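Local atomic coordinates of Sodium/sialic acid symporter SiaT (Proteus mirabilis, PDB entry 5NV9), a protein that couples the inward sodium gradient to the uptake of sialic acid, chiefly N-acetylneuraminic acid, across the inner membrane of Proteus mirabilis. Residues Phe78-Tyr83 / Ser234-Leu239; Ile62-Ile67 / Ile286-Ile291; Ser74-Ile79 / Lys220-Thr225. All blocks are in the same frame, centred on the assembly; numbering follows the deposited sequence.

Contact 1. Residues Phe78-Tyr83 / Ser234-Leu239. With SLB (N-acetyl-beta-neuraminic acid), chain D.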
loop_
_atom_site.group_PDB
_atom_site.type_symbol
_atom_site.label_atom_id
_atom_site.label_comp_id
_atom_site.label_asym_id
_atom_site.label_seq_id
_atom_site.Cartn_x
_atom_site.Cartn_y
_atom_site.Cartn_z
ATOM N N PHE A 78 1.731 3.089 17.042
ATOM C CA PHE A 78 1.231 2.937 15.697
ATOM C C PHE A 78 0.625 1.579 15.344
ATOM O O PHE A 78 -0.173 1.482 14.432
ATOM C CB PHE A 78 2.326 3.231 14.692
ATOM C CG PHE A 78 2.486 4.695 14.353
ATOM C CD1 PHE A 78 2.536 5.686 15.361
ATOM C CD2 PHE A 78 2.723 5.075 13.038
ATOM C CE1 PHE A 78 2.738 7.025 15.042
ATOM C CE2 PHE A 78 2.898 6.432 12.705
ATOM C CZ PHE A 78 2.923 7.399 13.710
ATOM N N ILE A 79 0.996 0.529 16.078
ATOM C CA ILE A 79 0.476 -0.800 15.840
ATOM C C ILE A 79 -1.059 -0.806 16.031
ATOM O O ILE A 79 -1.744 -1.653 15.461
ATOM C CB ILE A 79 1.202 -1.917 16.676
ATOM C CG1 ILE A 79 1.143 -3.262 15.934
ATOM C CG2 ILE A 79 0.630 -2.017 18.107
ATOM C CD1 ILE A 79 1.721 -4.432 16.690
ATOM N N ILE A 80 -1.616 0.132 16.771
ATOM C CA ILE A 80 -3.079 0.237 16.849
ATOM C C ILE A 80 -3.635 0.327 15.408
ATOM O O ILE A 80 -4.657 -0.285 15.084
ATOM C CB ILE A 80 -3.522 1.378 17.795
ATOM C CG1 ILE A 80 -3.113 1.058 19.243
ATOM C CG2 ILE A 80 -5.035 1.540 17.824
ATOM C CD1 ILE A 80 -2.976 2.294 20.107
ATOM N N GLY A 81 -2.898 0.988 14.515
ATOM C CA GLY A 81 -3.246 1.024 13.095
ATOM C C GLY A 81 -3.569 -0.286 12.427
ATOM O O GLY A 81 -4.513 -0.364 11.643
ATOM N N GLN A 82 -2.769 -1.320 12.713
ATOM C CA GLN A 82 -2.945 -2.658 12.153
ATOM C C GLN A 82 -4.236 -3.329 12.579
ATOM O O GLN A 82 -4.939 -3.978 11.774
ATOM C CB GLN A 82 -1.765 -3.577 12.581
ATOM C CG GLN A 82 -0.415 -2.954 12.339
ATOM C CD GLN A 82 -0.082 -2.875 10.858
ATOM O OE1 GLN A 82 -0.594 -3.644 10.051
ATOM N NE2 GLN A 82 0.860 -2.039 10.523
ATOM N N TYR A 83 -4.542 -3.193 13.859
ATOM C CA TYR A 83 -5.744 -3.797 14.409
ATOM C C TYR A 83 -7.016 -3.070 13.975
ATOM O O TYR A 83 -8.064 -3.693 13.826
ATOM C CB TYR A 83 -5.584 -4.010 15.942
ATOM C CG TYR A 83 -4.452 -5.005 16.151
ATOM C CD1 TYR A 83 -4.628 -6.347 15.899
ATOM C CD2 TYR A 83 -3.170 -4.585 16.471
ATOM C CE1 TYR A 83 -3.578 -7.253 15.991
ATOM C CE2 TYR A 83 -2.113 -5.488 16.570
ATOM C CZ TYR A 83 -2.328 -6.818 16.318
ATOM O OH TYR A 83 -1.301 -7.720 16.458
ATOM N N SER A 234 1.234 13.198 17.224
ATOM C CA SER A 234 0.765 11.901 16.830
ATOM C C SER A 234 0.564 11.035 18.037
ATOM O O SER A 234 1.167 9.984 18.172
ATOM C CB SER A 234 1.783 11.237 15.863
ATOM O OG SER A 234 1.800 11.954 14.618
ATOM N N THR A 235 -0.348 11.462 18.873
ATOM C CA THR A 235 -0.729 10.731 20.082
ATOM C C THR A 235 -1.656 9.557 19.718
ATOM O O THR A 235 -2.050 9.378 18.558
ATOM C CB THR A 235 -1.435 11.724 20.996
ATOM O OG1 THR A 235 -2.624 12.138 20.351
ATOM C CG2 THR A 235 -0.503 12.991 21.249
ATOM N N ILE A 236 -2.022 8.781 20.718
ATOM C CA ILE A 236 -2.823 7.600 20.532
ATOM C C ILE A 236 -4.223 7.883 19.942
ATOM O O ILE A 236 -4.658 7.204 19.023
ATOM C CB ILE A 236 -2.896 6.767 21.838
ATOM C CG1 ILE A 236 -1.547 6.047 22.109
ATOM C CG2 ILE A 236 -4.026 5.760 21.720
ATOM C CD1 ILE A 236 -1.293 5.698 23.580
ATOM N N PRO A 237 -4.955 8.859 20.502
ATOM C CA PRO A 237 -6.229 9.266 19.861
ATOM C C PRO A 237 -6.091 9.768 18.414
ATOM O O PRO A 237 -6.880 9.366 17.546
ATOM C CB PRO A 237 -6.718 10.411 20.760
ATOM C CG PRO A 237 -6.075 10.144 22.081
ATOM C CD PRO A 237 -4.732 9.553 21.786
ATOM N N VAL A 238 -5.082 10.598 18.138
ATOM C CA VAL A 238 -4.846 11.116 16.747
ATOM C C VAL A 238 -4.559 10.023 15.705
ATOM O O VAL A 238 -5.181 9.944 14.636
ATOM C CB VAL A 238 -3.735 12.176 16.771
ATOM C CG1 VAL A 238 -3.441 12.683 15.362
ATOM C CG2 VAL A 238 -4.178 13.314 17.691
ATOM N N LEU A 239 -3.623 9.133 16.033
ATOM C CA LEU A 239 -3.326 8.029 15.154
ATOM C C LEU A 239 -4.484 6.990 15.054
ATOM O O LEU A 239 -4.657 6.397 14.009
ATOM C CB LEU A 239 -1.980 7.378 15.501
ATOM C CG LEU A 239 -1.901 6.661 16.823
ATOM C CD1 LEU A 239 -2.502 5.285 16.653
ATOM C CD2 LEU A 239 -0.462 6.525 17.330
HETATM C C1 SLB D . 3.051 0.407 3.464
HETATM C C2 SLB D . 1.749 0.657 4.174
HETATM C C3 SLB D . 1.841 1.967 4.922
HETATM C C4 SLB D . 0.631 2.204 5.853
HETATM C C5 SLB D . 0.620 1.020 6.820
HETATM C C6 SLB D . 0.525 -0.302 6.029
HETATM C C7 SLB D . 0.529 -1.570 6.893
HETATM C C8 SLB D . 0.454 -2.817 6.053
HETATM C C9 SLB D . 0.289 -4.068 6.916
HETATM C C10 SLB D . -0.334 1.176 9.090
HETATM C C11 SLB D . -1.598 0.921 9.869
HETATM N N5 SLB D . -0.505 1.116 7.761
HETATM O O1A SLB D . 3.938 -0.296 4.060
HETATM O O1B SLB D . 3.229 0.955 2.310
HETATM O O2 SLB D . 0.636 0.692 3.236
HETATM O O4 SLB D . 0.776 3.457 6.607
HETATM O O6 SLB D . 1.624 -0.416 5.129
HETATM O O7 SLB D . 1.738 -1.664 7.653
HETATM O O8 SLB D . -0.629 -2.721 5.135
HETATM O O9 SLB D . -0.974 -4.081 7.628
HETATM O O10 SLB D . 0.768 1.363 9.633
#

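Contact 2. Residues Ile62-Ile67 / Ile286-Ile291. With SLB (N-acetyl-beta-neuraminic acid), chain D.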
loop_
_atom_site.group_PDB
_atom_site.type_symbol
_atom_site.label_atom_id
_atom_site.label_comp_id
_atom_site.label_asym_id
_atom_site.label_seq_id
_atom_site.Cartn_x
_atom_site.Cartn_y
_atom_site.Cartn_z
ATOM N N ILE A 62 8.060 0.896 2.791
ATOM C CA ILE A 62 7.666 1.892 3.773
ATOM C C ILE A 62 7.488 1.240 5.167
ATOM O O ILE A 62 8.094 1.684 6.140
ATOM C CB ILE A 62 6.322 2.581 3.359
ATOM C CG1 ILE A 62 6.510 3.470 2.142
ATOM C CG2 ILE A 62 5.725 3.393 4.511
ATOM C CD1 ILE A 62 5.216 3.904 1.527
ATOM N N THR A 63 6.664 0.202 5.257
ATOM C CA THR A 63 6.486 -0.516 6.512
ATOM C C THR A 63 7.805 -1.193 6.903
ATOM O O THR A 63 8.233 -1.133 8.082
ATOM C CB THR A 63 5.360 -1.604 6.417
ATOM O OG1 THR A 63 4.064 -1.011 6.548
ATOM C CG2 THR A 63 5.531 -2.732 7.470
ATOM N N PHE A 64 8.465 -1.824 5.917
ATOM C CA PHE A 64 9.596 -2.724 6.217
ATOM C C PHE A 64 10.723 -1.941 6.896
ATOM O O PHE A 64 11.291 -2.426 7.886
ATOM C CB PHE A 64 10.110 -3.425 4.957
ATOM C CG PHE A 64 10.882 -4.718 5.219
ATOM C CD1 PHE A 64 12.137 -4.707 5.820
ATOM C CD2 PHE A 64 10.368 -5.939 4.810
ATOM C CE1 PHE A 64 12.827 -5.914 6.071
ATOM C CE2 PHE A 64 11.060 -7.160 5.018
ATOM C CZ PHE A 64 12.294 -7.150 5.635
HETATM N N MSE A 65 11.034 -0.758 6.373
HETATM C CA MSE A 65 12.074 0.126 6.916
HETATM C C MSE A 65 11.609 1.069 8.000
HETATM O O MSE A 65 12.359 1.276 8.948
HETATM C CB MSE A 65 12.736 1.011 5.843
HETATM C CG MSE A 65 14.221 0.631 5.679
HETATM SE SE MSE A 65 14.310 -1.165 4.891
HETATM C CE MSE A 65 13.308 -0.768 3.245
ATOM N N SER A 66 10.415 1.672 7.869
ATOM C CA SER A 66 9.964 2.699 8.787
ATOM C C SER A 66 9.440 2.220 10.106
ATOM O O SER A 66 9.574 2.925 11.084
ATOM C CB SER A 66 8.790 3.505 8.195
ATOM O OG SER A 66 9.305 4.234 7.140
ATOM N N ILE A 67 8.748 1.096 10.116
ATOM C CA ILE A 67 8.096 0.669 11.344
ATOM C C ILE A 67 9.177 0.273 12.362
ATOM O O ILE A 67 9.130 0.760 13.513
ATOM C CB ILE A 67 7.026 -0.422 11.175
ATOM C CG1 ILE A 67 5.680 0.118 10.634
ATOM C CG2 ILE A 67 6.799 -1.135 12.499
ATOM C CD1 ILE A 67 5.123 1.353 11.320
ATOM N N ILE A 286 3.533 -7.070 13.957
ATOM C CA ILE A 286 4.107 -7.156 15.276
ATOM C C ILE A 286 5.625 -7.411 15.178
ATOM O O ILE A 286 6.405 -6.861 15.966
ATOM C CB ILE A 286 3.551 -8.326 16.091
ATOM C CG1 ILE A 286 2.083 -8.166 16.394
ATOM C CG2 ILE A 286 4.266 -8.415 17.429
ATOM C CD1 ILE A 286 1.496 -9.407 17.063
ATOM N N PHE A 287 6.044 -8.248 14.229
ATOM C CA PHE A 287 7.494 -8.542 14.084
ATOM C C PHE A 287 8.298 -7.326 13.643
ATOM O O PHE A 287 9.451 -7.188 14.095
ATOM C CB PHE A 287 7.791 -9.753 13.210
ATOM C CG PHE A 287 7.492 -11.040 13.882
ATOM C CD1 PHE A 287 6.200 -11.560 13.874
ATOM C CD2 PHE A 287 8.486 -11.733 14.546
ATOM C CE1 PHE A 287 5.908 -12.751 14.525
ATOM C CE2 PHE A 287 8.186 -12.908 15.212
ATOM C CZ PHE A 287 6.899 -13.420 15.205
ATOM N N PHE A 288 7.698 -6.421 12.849
ATOM C CA PHE A 288 8.409 -5.198 12.442
ATOM C C PHE A 288 8.640 -4.251 13.645
ATOM O O PHE A 288 9.702 -3.666 13.774
ATOM C CB PHE A 288 7.737 -4.533 11.251
ATOM C CG PHE A 288 7.891 -5.321 9.985
ATOM C CD1 PHE A 288 9.101 -5.318 9.294
ATOM C CD2 PHE A 288 6.879 -6.112 9.502
ATOM C CE1 PHE A 288 9.290 -6.114 8.153
ATOM C CE2 PHE A 288 7.063 -6.916 8.361
ATOM C CZ PHE A 288 8.252 -6.887 7.670
ATOM N N PHE A 289 7.655 -4.132 14.520
ATOM C CA PHE A 289 7.827 -3.371 15.768
ATOM C C PHE A 289 8.871 -4.069 16.625
ATOM O O PHE A 289 9.791 -3.418 17.128
ATOM C CB PHE A 289 6.486 -3.247 16.521
ATOM C CG PHE A 289 5.566 -2.251 15.886
ATOM C CD1 PHE A 289 5.725 -0.906 16.161
ATOM C CD2 PHE A 289 4.611 -2.629 14.919
ATOM C CE1 PHE A 289 4.890 0.048 15.561
ATOM C CE2 PHE A 289 3.805 -1.657 14.296
ATOM C CZ PHE A 289 3.961 -0.311 14.610
ATOM N N ALA A 290 8.730 -5.392 16.781
ATOM C CA ALA A 290 9.633 -6.150 17.639
ATOM C C ALA A 290 11.056 -6.011 17.179
ATOM O O ALA A 290 11.974 -5.879 18.019
ATOM C CB ALA A 290 9.209 -7.608 17.797
ATOM N N ILE A 291 11.246 -5.935 15.862
ATOM C CA ILE A 291 12.566 -5.686 15.311
ATOM C C ILE A 291 13.229 -4.360 15.764
ATOM O O ILE A 291 14.409 -4.374 16.155
ATOM C CB ILE A 291 12.609 -5.843 13.771
ATOM C CG1 ILE A 291 12.510 -7.316 13.403
ATOM C CG2 ILE A 291 13.901 -5.311 13.205
ATOM C CD1 ILE A 291 11.967 -7.484 11.996
HETATM C C1 SLB D . 3.051 0.407 3.464
HETATM C C2 SLB D . 1.749 0.657 4.174
HETATM C C3 SLB D . 1.841 1.967 4.922
HETATM C C4 SLB D . 0.631 2.204 5.853
HETATM C C5 SLB D . 0.620 1.020 6.820
HETATM C C6 SLB D . 0.525 -0.302 6.029
HETATM C C7 SLB D . 0.529 -1.570 6.893
HETATM C C8 SLB D . 0.454 -2.817 6.053
HETATM C C9 SLB D . 0.289 -4.068 6.916
HETATM C C10 SLB D . -0.334 1.176 9.090
HETATM C C11 SLB D . -1.598 0.921 9.869
HETATM N N5 SLB D . -0.505 1.116 7.761
HETATM O O1A SLB D . 3.938 -0.296 4.060
HETATM O O1B SLB D . 3.229 0.955 2.310
HETATM O O2 SLB D . 0.636 0.692 3.236
HETATM O O4 SLB D . 0.776 3.457 6.607
HETATM O O6 SLB D . 1.624 -0.416 5.129
HETATM O O7 SLB D . 1.738 -1.664 7.653
HETATM O O8 SLB D . -0.629 -2.721 5.135
HETATM O O9 SLB D . -0.974 -4.081 7.628
HETATM O O10 SLB D . 0.768 1.363 9.633
#

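Contact 3. Residues Ser74-Ile79 / Lys220-Thr225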
loop_
_atom_site.group_PDB
_atom_site.type_symbol
_atom_site.label_atom_id
_atom_site.label_comp_id
_atom_site.label_asym_id
_atom_site.label_seq_id
_atom_site.Cartn_x
_atom_site.Cartn_y
_atom_site.Cartn_z
ATOM N N SER A 74 10.957 5.416 19.143
ATOM C CA SER A 74 9.827 5.794 20.002
ATOM C C SER A 74 9.159 4.589 20.625
ATOM O O SER A 74 9.635 4.080 21.625
ATOM C CB SER A 74 8.795 6.668 19.235
ATOM O OG SER A 74 8.252 5.903 18.182
ATOM N N ASP A 75 8.006 4.183 20.087
ATOM C CA ASP A 75 7.238 3.188 20.740
ATOM C C ASP A 75 6.395 2.333 19.762
ATOM O O ASP A 75 6.584 2.376 18.529
ATOM C CB ASP A 75 6.400 3.895 21.790
ATOM C CG ASP A 75 5.502 4.988 21.197
ATOM O OD1 ASP A 75 4.735 4.710 20.251
ATOM O OD2 ASP A 75 5.493 6.116 21.714
ATOM N N TRP A 76 5.479 1.535 20.299
ATOM C CA TRP A 76 4.614 0.697 19.471
ATOM C C TRP A 76 3.255 1.320 19.245
ATOM O O TRP A 76 2.400 0.640 18.707
ATOM C CB TRP A 76 4.373 -0.650 20.133
ATOM C CG TRP A 76 5.507 -1.624 20.102
ATOM C CD1 TRP A 76 6.833 -1.352 20.233
ATOM C CD2 TRP A 76 5.386 -3.028 20.006
ATOM N NE1 TRP A 76 7.559 -2.511 20.156
ATOM C CE2 TRP A 76 6.692 -3.558 19.999
ATOM C CE3 TRP A 76 4.286 -3.901 19.855
ATOM C CZ2 TRP A 76 6.946 -4.926 19.928
ATOM C CZ3 TRP A 76 4.538 -5.255 19.747
ATOM C CH2 TRP A 76 5.874 -5.762 19.754
ATOM N N THR A 77 3.012 2.573 19.613
ATOM C CA THR A 77 1.621 3.056 19.505
ATOM C C THR A 77 0.969 2.913 18.116
ATOM O O THR A 77 -0.207 2.673 18.037
ATOM C CB THR A 77 1.444 4.490 20.002
ATOM O OG1 THR A 77 2.370 5.351 19.369
ATOM C CG2 THR A 77 1.618 4.540 21.480
ATOM N N PHE A 78 1.731 3.089 17.042
ATOM C CA PHE A 78 1.231 2.937 15.697
ATOM C C PHE A 78 0.625 1.579 15.344
ATOM O O PHE A 78 -0.173 1.482 14.432
ATOM C CB PHE A 78 2.326 3.231 14.692
ATOM C CG PHE A 78 2.486 4.695 14.353
ATOM C CD1 PHE A 78 2.536 5.686 15.361
ATOM C CD2 PHE A 78 2.723 5.075 13.038
ATOM C CE1 PHE A 78 2.738 7.025 15.042
ATOM C CE2 PHE A 78 2.898 6.432 12.705
ATOM C CZ PHE A 78 2.923 7.399 13.710
ATOM N N ILE A 79 0.996 0.529 16.078
ATOM C CA ILE A 79 0.476 -0.800 15.840
ATOM C C ILE A 79 -1.059 -0.806 16.031
ATOM O O ILE A 79 -1.744 -1.653 15.461
ATOM C CB ILE A 79 1.202 -1.917 16.676
ATOM C CG1 ILE A 79 1.143 -3.262 15.934
ATOM C CG2 ILE A 79 0.630 -2.017 18.107
ATOM C CD1 ILE A 79 1.721 -4.432 16.690
ATOM N N LYS A 220 8.731 2.014 26.134
ATOM C CA LYS A 220 8.713 2.044 24.703
ATOM C C LYS A 220 7.692 1.094 24.096
ATOM O O LYS A 220 7.822 0.720 22.906
ATOM C CB LYS A 220 10.120 1.771 24.167
ATOM C CG LYS A 220 11.080 2.931 24.346
ATOM C CD LYS A 220 12.531 2.570 24.039
ATOM C CE LYS A 220 12.872 2.509 22.530
ATOM N NZ LYS A 220 12.596 3.769 21.824
ATOM N N PHE A 221 6.733 0.632 24.884
ATOM C CA PHE A 221 5.562 -0.073 24.310
ATOM C C PHE A 221 4.389 0.896 24.109
ATOM O O PHE A 221 4.215 1.406 23.015
ATOM C CB PHE A 221 5.168 -1.278 25.141
ATOM C CG PHE A 221 6.127 -2.417 25.018
ATOM C CD1 PHE A 221 6.347 -3.012 23.799
ATOM C CD2 PHE A 221 6.771 -2.922 26.121
ATOM C CE1 PHE A 221 7.219 -4.091 23.677
ATOM C CE2 PHE A 221 7.675 -3.995 26.018
ATOM C CZ PHE A 221 7.898 -4.567 24.792
ATOM N N PHE A 222 3.629 1.195 25.156
ATOM C CA PHE A 222 2.436 2.062 25.035
ATOM C C PHE A 222 2.521 3.116 26.109
ATOM O O PHE A 222 1.886 2.971 27.163
ATOM C CB PHE A 222 1.142 1.220 25.101
ATOM C CG PHE A 222 1.056 0.184 24.011
ATOM C CD1 PHE A 222 0.636 0.526 22.749
ATOM C CD2 PHE A 222 1.478 -1.111 24.238
ATOM C CE1 PHE A 222 0.571 -0.417 21.748
ATOM C CE2 PHE A 222 1.431 -2.070 23.239
ATOM C CZ PHE A 222 0.989 -1.718 21.988
ATOM N N PRO A 223 3.357 4.157 25.888
ATOM C CA PRO A 223 3.565 5.111 27.009
ATOM C C PRO A 223 2.254 5.896 27.260
ATOM O O PRO A 223 1.619 6.340 26.316
ATOM C CB PRO A 223 4.698 6.037 26.504
ATOM C CG PRO A 223 4.796 5.782 25.030
ATOM C CD PRO A 223 4.184 4.475 24.713
ATOM N N THR A 224 1.823 5.990 28.507
ATOM C CA THR A 224 0.545 6.603 28.801
ATOM C C THR A 224 0.618 8.132 28.626
ATOM O O THR A 224 -0.399 8.794 28.545
ATOM C CB THR A 224 0.064 6.230 30.202
ATOM O OG1 THR A 224 1.054 6.593 31.146
ATOM C CG2 THR A 224 -0.183 4.766 30.297
ATOM N N THR A 225 1.830 8.672 28.527
ATOM C CA THR A 225 2.009 10.065 28.182
ATOM C C THR A 225 1.516 10.371 26.770
ATOM O O THR A 225 1.280 11.549 26.433
ATOM C CB THR A 225 3.487 10.489 28.281
ATOM O OG1 THR A 225 4.297 9.566 27.564
ATOM C CG2 THR A 225 3.945 10.488 29.726
#

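Contact 1. Residues Phe78-Tyr83 / Ser234-Leu239
L239 meets both F78 and I80, joining the approach to helix 80-87 and its beginning to the first turn of helix 236-253 in the LeuT fold of this symporter. Followed outward, L239 leaves its backbone with CB directed at the other segment and CG wedged between the backbone N and the carbonyl carbon (chi1 67°). The fork that follows serves two neighbours. Branch CD1 reaches I80 CB at 4.2 Å, whereas branch CD2 lies 3.7 Å from F78 CD1, approaching that ring obliquely. The same ring has S234 CB near its plane, 4.4 Å from F78 CE1; F243 also meets it edge-to-face, and K70 makes a cation-pi contact with it. I80 extends further to I236, the two side chains meeting roughly at right angles with I80 CD1 and I236 CG2 4.0 Å apart. No hydrogen bond passes between the two segments; the touching atoms are all carbons. The residues just after I80 face N-acetyl-beta-neuraminic acid. The backbone of G81 packs against the acetyl methyl C11. The Q82 amide uses both ends: OE1 accepts from sugar O9, at a doubtfully short distance, and NE2 donates to sugar O7 at 3.0 Å in a nearly straight bond (171°).

Contact 2. Residues Ile62-Ile67 / Ile286-Ile291
T63, F64 and I67 present one side of helix 61-73 to F288 and F289 of helix 267-301. The short helical segments run roughly parallel, crossing at -31° with 9.0 Å between axes, and every residue that touches across the interface is buried. At the start, I62 turns to the sugar, its CD1 3.6 Å from carboxylate oxygen O1B. T63 then works on two fronts. Its methyl CG2 lies over one face of the F288 ring, offset toward the rim, while OG1, placed beside the backbone N by the first torsion, sits between two sugar oxygens. The sugar hydroxyl O7 donates to T63 OG1 at 2.7 Å; carboxylate O1A also lies close to OG1 and receives a weak, bent bond from T63 N at 3.0 Å. F64 points its CB away from helix 267-301, yet its ring offers a face to F288: CE1 of F288 stands over the ring centre, and the edge-to-face pair has centroids 4.9 Å apart and planes at 64°. Beyond this interface F64 reaches A339, a residue of the Na2 sodium site, and F64 O is buried here without a partner. Further on, I67 directs CG2 onto F289, 3.4 Å from the ring centroid and only 7° off the normal, a well-centred CH-pi contact. The same methyl also touches F288 CB at 3.7 Å, filling the angle between two consecutive phenylalanines. No hydrogen bond links 62-67 to 286-291. The chemistry implies a division within one helix: near its beginning T63 meets the substrate through its backbone N and hydroxyl, whereas cohesion with 286-291 rests on aromatic and methyl packing.

Contact 3. Residues Ser74-Ile79 / Lys220-Thr225
W76 and F221 run alongside each other in the same direction, with their rings turned steeply against each other: the F221 edge meets the indole face in a T-shaped pair, planes at 75° and centroids 5.0 Å apart for the five-membered ring. The two backbones are tied beneath this pair by W76 N donating to F221 O at 3.0 Å, in the carbonyl plane and on a lone pair. F222 approaches differently, bringing its edge to the I79 methyl CG2, 3.9 Å from F222 CZ, and reaching W76 CB as well. P223 slants across D75, its CG 3.4 Å from D75 OD2. The other carboxylate oxygen, D75 OD1, accepts T77 N from the anti side (2.8 Å), making an Asx turn, and also T77 OG1 from the syn side (2.6 Å), both donors tilted out of the carboxylate plane. K220 curls back over S74 and gives its NZ to S74 O at 3.0 Å from above the carbonyl plane; NZ also donates to Y72 O, its stronger partner. Thus two loops at the periplasmic side join through backbone oxygens as well as rings, and the two hydrogen bonds from T77 to D75 OD1 are consistent with a well-defined turn toward helix 80-87.

Contact 2 is the fully buried member of the set; contacts 1 and 3 are partly buried, and contact 3 lies farthest out, about 23 Å between its centre and that of the chain. Chemistry follows place: contacts 1 and 2 have no hydrogen bond across them, while contact 3 ties two loops at the periplasmic side by backbone and lysine bonds. Contacts 1 and 3 both include F78 and I79, but F78 does the touching in contact 1 and I79 in contact 3; T77 of contact 3 packs on I236 and L239 of contact 1. F289 of contact 2 touches F78, I79 and W76. Contacts 1 and 2 also meet at the sugar, where Q82 and T63 both bond to O7.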